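Local coordinates for protein xylan esterase, putative, AXE2C (Cellvibrio japonicus, PDB 2WAA) that removes acetyl groups from plant cell wall xylan and glucomannan as a family 2 carbohydrate esterase, at residues W184-K196 against N236-Y248. Residues are numbered along the deposited sequence; the frame is centred on the assembly and turned at random. Where two conformers were deposited one is given.
Sequences WGGRGLIRSWNGK and NDFSPGIPDRATY. With ACT (acetate ion), chain C; ACT (acetate ion), chain B.
N236 and D237 both turn CG anti to their own carbonyl carbon (chi1 -62° and -65°), and from there each reaches a different part of the 184-196 loop. The D237 carboxylate receives three consecutive backbone N-H groups: L189 N meets OD2 on its syn lone pair at 2.7 Å, while I190 N and R191 N share OD1, the second nearly in line with the C-O bond. Y248 OH also donates to OD2, from above the carboxylate plane, so four hydrogen bonds fix this buried group and probably stabilise its charge.

R191 continues the grip on the backbone of the same residue. Its chain runs extended from CG to NE, and NE and NH2 both donate to D237 O, at 2.8 and 2.9 Å, with that oxygen lying in the guanidinium plane. G241 O also lies near the guanidinium plane, past NH2, from which it takes a weak bond. P240 CG and P243 CB lie over opposite faces of the guanidinium. Next to the carboxylate, L189 CD2 makes a CH-pi contact over the face of the Y248 ring, 3.8 Å from its centroid, and I190 CD1 touches the edge of that ring.

Toward the catalytic end, N236 ND2 donates to R187 O at 2.8 Å, nearly straight (168°), with the acceptor in its amide plane. A water donates to that carbonyl and accepts from N236 N. The amide is thereby held so that ND2 also hydrogen-bonds OXT of the chain C acetate, and G186 N donates to the same oxygen at 2.7 Å. Acetate is also hydrogen-bonded to the backbone N of S141, the inferred nucleophile, and to NE2 of H316, assigned by inference to the charge relay. Two converging N-H donors, from a loop glycine and an asparagine side chain, are consistent with the oxyanion hole of an SGNH (GDSL-like) hydrolase.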
loop_
_atom_site.group_PDB
_atom_site.type_symbol
_atom_site.label_atom_id
_atom_site.label_comp_id
_atom_site.label_asym_id
_atom_site.label_seq_id
_atom_site.Cartn_x
_atom_site.Cartn_y
_atom_site.Cartn_z
ATOM N N TRP A 184 -7.167 -1.185 -4.472
ATOM C CA TRP A 184 -7.690 -0.254 -5.479
ATOM C C TRP A 184 -9.049 0.227 -5.005
ATOM O O TRP A 184 -9.981 -0.594 -4.814
ATOM C CB TRP A 184 -7.821 -0.975 -6.833
ATOM C CG TRP A 184 -7.862 -0.025 -8.010
ATOM C CD1 TRP A 184 -8.813 0.902 -8.263
ATOM C CD2 TRP A 184 -6.927 0.047 -9.085
ATOM N NE1 TRP A 184 -8.544 1.571 -9.434
ATOM C CE2 TRP A 184 -7.367 1.068 -9.947
ATOM C CE3 TRP A 184 -5.737 -0.626 -9.382
ATOM C CZ2 TRP A 184 -6.682 1.412 -11.107
ATOM C CZ3 TRP A 184 -5.040 -0.269 -10.532
ATOM C CH2 TRP A 184 -5.519 0.745 -11.380
ATOM N N GLY A 185 -9.198 1.528 -4.818
ATOM C CA GLY A 185 -10.500 2.036 -4.377
ATOM C C GLY A 185 -11.664 1.661 -5.288
ATOM O O GLY A 185 -11.559 1.701 -6.527
ATOM N N GLY A 186 -12.802 1.364 -4.668
ATOM C CA GLY A 186 -14.022 1.060 -5.412
ATOM C C GLY A 186 -14.103 -0.355 -5.967
ATOM O O GLY A 186 -15.176 -0.757 -6.415
ATOM N N ARG A 187 -13.003 -1.126 -5.885
ATOM C CA ARG A 187 -12.918 -2.468 -6.451
ATOM C C ARG A 187 -13.257 -3.579 -5.452
ATOM O O ARG A 187 -13.138 -3.376 -4.255
ATOM C CB ARG A 187 -11.539 -2.698 -7.060
ATOM C CG ARG A 187 -11.197 -1.654 -8.113
ATOM C CD ARG A 187 -12.003 -1.829 -9.460
ATOM N NE ARG A 187 -11.669 -0.688 -10.338
ATOM C CZ ARG A 187 -10.633 -0.687 -11.191
ATOM N NH1 ARG A 187 -9.843 -1.769 -11.301
ATOM N NH2 ARG A 187 -10.381 0.396 -11.925
ATOM N N GLY A 188 -13.714 -4.718 -5.984
ATOM C CA GLY A 188 -14.083 -5.877 -5.160
ATOM C C GLY A 188 -13.402 -7.134 -5.625
ATOM O O GLY A 188 -12.546 -7.115 -6.557
ATOM N N LEU A 189 -13.774 -8.242 -4.986
ATOM C CA LEU A 189 -13.318 -9.545 -5.388
ATOM C C LEU A 189 -13.966 -9.943 -6.738
ATOM O O LEU A 189 -13.306 -10.514 -7.630
ATOM C CB LEU A 189 -13.726 -10.584 -4.323
ATOM C CG LEU A 189 -13.303 -11.991 -4.671
ATOM C CD1 LEU A 189 -11.773 -12.162 -4.472
ATOM C CD2 LEU A 189 -14.050 -12.947 -3.766
ATOM N N ILE A 190 -15.251 -9.605 -6.871
ATOM C CA ILE A 190 -16.009 -9.914 -8.105
ATOM C C ILE A 190 -16.675 -8.753 -8.814
ATOM O O ILE A 190 -17.020 -8.879 -10.001
ATOM C CB ILE A 190 -17.040 -11.054 -7.916
ATOM C CG1 ILE A 190 -18.262 -10.580 -7.123
ATOM C CG2 ILE A 190 -16.364 -12.309 -7.273
ATOM C CD1 ILE A 190 -19.351 -11.700 -7.032
ATOM N N ARG A 191 -16.890 -7.632 -8.135
ATOM C CA ARG A 191 -17.493 -6.461 -8.801
ATOM C C ARG A 191 -17.152 -5.189 -8.074
ATOM O O ARG A 191 -16.797 -5.205 -6.870
ATOM C CB ARG A 191 -19.027 -6.595 -8.874
ATOM C CG ARG A 191 -19.674 -6.576 -7.503
ATOM C CD ARG A 191 -21.195 -6.984 -7.618
ATOM N NE ARG A 191 -21.877 -7.044 -6.314
ATOM C CZ ARG A 191 -23.171 -7.362 -6.167
ATOM N NH1 ARG A 191 -23.921 -7.612 -7.262
ATOM N NH2 ARG A 191 -23.731 -7.403 -4.952
ATOM N N SER A 192 -17.225 -4.079 -8.798
ATOM C CA SER A 192 -17.014 -2.774 -8.223
ATOM C C SER A 192 -18.262 -2.250 -7.501
ATOM O O SER A 192 -19.346 -2.850 -7.616
ATOM C CB SER A 192 -16.567 -1.831 -9.330
ATOM O OG SER A 192 -15.395 -2.360 -9.962
ATOM N N TRP A 193 -18.101 -1.176 -6.723
ATOM C CA TRP A 193 -19.187 -0.620 -5.891
ATOM C C TRP A 193 -20.445 -0.317 -6.719
ATOM O O TRP A 193 -21.575 -0.396 -6.206
ATOM C CB TRP A 193 -18.712 0.649 -5.195
ATOM C CG TRP A 193 -18.475 1.781 -6.129
ATOM C CD1 TRP A 193 -17.351 2.056 -6.849
ATOM C CD2 TRP A 193 -19.451 2.769 -6.491
ATOM N NE1 TRP A 193 -17.558 3.218 -7.628
ATOM C CE2 TRP A 193 -18.844 3.656 -7.411
ATOM C CE3 TRP A 193 -20.779 2.993 -6.101
ATOM C CZ2 TRP A 193 -19.531 4.753 -7.954
ATOM C CZ3 TRP A 193 -21.468 4.090 -6.657
ATOM C CH2 TRP A 193 -20.842 4.949 -7.561
ATOM N N ASN A 194 -20.227 0.022 -7.981
ATOM C CA ASN A 194 -21.302 0.452 -8.878
ATOM C C ASN A 194 -21.943 -0.717 -9.603
ATOM O O ASN A 194 -22.792 -0.493 -10.478
ATOM C CB ASN A 194 -20.785 1.498 -9.907
ATOM C CG ASN A 194 -19.608 0.953 -10.724
ATOM O OD1 ASN A 194 -19.409 -0.256 -10.764
ATOM N ND2 ASN A 194 -18.824 1.833 -11.369
ATOM N N GLY A 195 -21.539 -1.943 -9.268
ATOM C CA GLY A 195 -22.139 -3.146 -9.796
ATOM C C GLY A 195 -21.411 -3.733 -11.003
ATOM O O GLY A 195 -21.682 -4.868 -11.397
ATOM N N LYS A 196 -20.501 -2.946 -11.590
ATOM C CA LYS A 196 -19.758 -3.372 -12.776
ATOM C C LYS A 196 -18.933 -4.599 -12.463
ATOM O O LYS A 196 -18.276 -4.643 -11.416
ATOM C CB LYS A 196 -18.834 -2.237 -13.241
ATOM C CG LYS A 196 -19.510 -1.264 -14.194
ATOM C CD LYS A 196 -18.466 -0.504 -15.052
ATOM C CE LYS A 196 -17.347 -1.480 -15.468
ATOM N NZ LYS A 196 -16.440 -1.038 -16.579
ATOM N N ASN A 236 -16.832 -3.353 -1.499
ATOM C CA ASN A 236 -17.468 -2.903 -2.753
ATOM C C ASN A 236 -18.332 -3.983 -3.379
ATOM O O ASN A 236 -19.316 -3.681 -4.075
ATOM C CB ASN A 236 -16.392 -2.340 -3.707
ATOM C CG ASN A 236 -15.704 -1.130 -3.099
ATOM O OD1 ASN A 236 -16.387 -0.175 -2.677
ATOM N ND2 ASN A 236 -14.342 -1.181 -2.966
ATOM N N ASP A 237 -17.970 -5.251 -3.166
ATOM C CA ASP A 237 -18.816 -6.343 -3.630
ATOM C C ASP A 237 -20.210 -6.275 -3.018
ATOM O O ASP A 237 -21.189 -6.752 -3.626
ATOM C CB ASP A 237 -18.224 -7.698 -3.269
ATOM C CG ASP A 237 -16.916 -7.952 -3.982
ATOM O OD1 ASP A 237 -16.944 -8.024 -5.239
ATOM O OD2 ASP A 237 -15.873 -8.042 -3.285
ATOM N N PHE A 238 -20.277 -5.780 -1.771
ATOM C CA PHE A 238 -21.561 -5.708 -1.013
ATOM C C PHE A 238 -22.297 -4.377 -1.166
ATOM O O PHE A 238 -23.423 -4.214 -0.663
ATOM C CB PHE A 238 -21.310 -6.017 0.494
ATOM C CG PHE A 238 -21.046 -7.472 0.743
ATOM C CD1 PHE A 238 -19.926 -8.074 0.183
ATOM C CD2 PHE A 238 -21.926 -8.260 1.458
ATOM C CE1 PHE A 238 -19.669 -9.430 0.367
ATOM C CE2 PHE A 238 -21.697 -9.607 1.654
ATOM C CZ PHE A 238 -20.572 -10.221 1.107
ATOM N N SER A 239 -21.684 -3.430 -1.870
ATOM C CA SER A 239 -22.310 -2.111 -2.031
ATOM C C SER A 239 -23.628 -2.163 -2.778
ATOM O O SER A 239 -24.605 -1.545 -2.348
ATOM C CB SER A 239 -21.350 -1.128 -2.688
ATOM O OG SER A 239 -20.284 -0.928 -1.806
ATOM N N PRO A 240 -23.680 -2.909 -3.889
ATOM C CA PRO A 240 -24.984 -2.993 -4.546
ATOM C C PRO A 240 -26.011 -3.821 -3.771
ATOM O O PRO A 240 -27.203 -3.590 -3.954
ATOM C CB PRO A 240 -24.675 -3.713 -5.876
ATOM C CG PRO A 240 -23.149 -3.573 -6.066
ATOM C CD PRO A 240 -22.616 -3.597 -4.668
ATOM N N GLY A 241 -25.564 -4.766 -2.935
ATOM C CA GLY A 241 -26.426 -5.721 -2.248
ATOM C C GLY A 241 -25.514 -6.891 -1.875
ATOM O O GLY A 241 -24.337 -6.923 -2.261
ATOM N N ILE A 242 -26.012 -7.861 -1.129
ATOM C CA ILE A 242 -25.188 -9.023 -0.813
ATOM C C ILE A 242 -25.051 -9.873 -2.051
ATOM O O ILE A 242 -26.077 -10.270 -2.616
ATOM C CB ILE A 242 -25.860 -9.840 0.304
ATOM C CG1 ILE A 242 -25.858 -9.024 1.602
ATOM C CG2 ILE A 242 -25.209 -11.211 0.458
ATOM C CD1 ILE A 242 -26.733 -9.646 2.748
ATOM N N PRO A 243 -23.802 -10.187 -2.500
ATOM C CA PRO A 243 -23.677 -11.004 -3.726
ATOM C C PRO A 243 -24.045 -12.472 -3.534
ATOM O O PRO A 243 -24.041 -12.993 -2.419
ATOM C CB PRO A 243 -22.168 -10.897 -4.087
ATOM C CG PRO A 243 -21.456 -10.539 -2.767
ATOM C CD PRO A 243 -22.469 -9.708 -1.998
ATOM N N ASP A 244 -24.365 -13.146 -4.628
ATOM C CA ASP A 244 -24.652 -14.576 -4.591
ATOM C C ASP A 244 -23.611 -15.400 -3.788
ATOM O O ASP A 244 -22.396 -15.360 -4.094
ATOM C CB ASP A 244 -24.715 -15.117 -6.033
ATOM C CG ASP A 244 -24.988 -16.587 -6.067
ATOM O OD1 ASP A 244 -26.050 -16.989 -5.535
ATOM O OD2 ASP A 244 -24.161 -17.364 -6.596
ATOM N N ARG A 245 -24.083 -16.179 -2.819
ATOM C CA ARG A 245 -23.195 -16.920 -1.926
ATOM C C ARG A 245 -22.281 -17.912 -2.635
ATOM O O ARG A 245 -21.039 -17.854 -2.470
ATOM C CB ARG A 245 -24.004 -17.589 -0.813
ATOM C CG ARG A 245 -23.245 -18.581 0.004
ATOM C CD ARG A 245 -24.082 -19.070 1.244
ATOM N NE ARG A 245 -23.160 -19.508 2.267
ATOM C CZ ARG A 245 -22.925 -18.898 3.437
ATOM N NH1 ARG A 245 -23.611 -17.836 3.845
ATOM N NH2 ARG A 245 -21.993 -19.402 4.227
ATOM N N ALA A 246 -22.849 -18.826 -3.429
ATOM C CA ALA A 246 -21.980 -19.797 -4.110
ATOM C C ALA A 246 -20.955 -19.119 -5.018
ATOM O O ALA A 246 -19.818 -19.529 -5.066
ATOM C CB ALA A 246 -22.805 -20.873 -4.905
ATOM N N THR A 247 -21.361 -18.085 -5.739
ATOM C CA THR A 247 -20.481 -17.422 -6.678
ATOM C C THR A 247 -19.307 -16.754 -5.927
ATOM O O THR A 247 -18.127 -16.887 -6.273
ATOM C CB THR A 247 -21.220 -16.306 -7.425
ATOM O OG1 THR A 247 -22.300 -16.850 -8.199
ATOM C CG2 THR A 247 -20.267 -15.561 -8.359
ATOM N N TYR A 248 -19.648 -16.047 -4.876
ATOM C CA TYR A 248 -18.618 -15.353 -4.122
ATOM C C TYR A 248 -17.643 -16.332 -3.456
ATOM O O TYR A 248 -16.411 -16.160 -3.524
ATOM C CB TYR A 248 -19.267 -14.466 -3.084
ATOM C CG TYR A 248 -18.325 -13.378 -2.641
ATOM C CD1 TYR A 248 -18.251 -12.193 -3.361
ATOM C CD2 TYR A 248 -17.531 -13.537 -1.502
ATOM C CE1 TYR A 248 -17.400 -11.155 -2.964
ATOM C CE2 TYR A 248 -16.688 -12.503 -1.070
ATOM C CZ TYR A 248 -16.629 -11.324 -1.828
ATOM O OH TYR A 248 -15.809 -10.295 -1.466
HETATM C C ACT C . -13.874 1.640 -1.168
HETATM O O ACT C . -14.352 2.784 -1.487
HETATM O OXT ACT C . -13.023 1.171 -1.959
HETATM C CH3 ACT C . -14.274 0.880 0.068
HETATM C C ACT B . -13.920 1.837 -10.215
HETATM O O ACT B . -13.443 1.827 -11.389
HETATM O OXT ACT B . -15.173 1.779 -10.122
HETATM C CH3 ACT B . -13.048 1.917 -8.997
HETATM O O HOH W 1 -13.986 -4.345 -1.694
HETATM O O HOH W 2 -26.547 -8.839 -5.190
#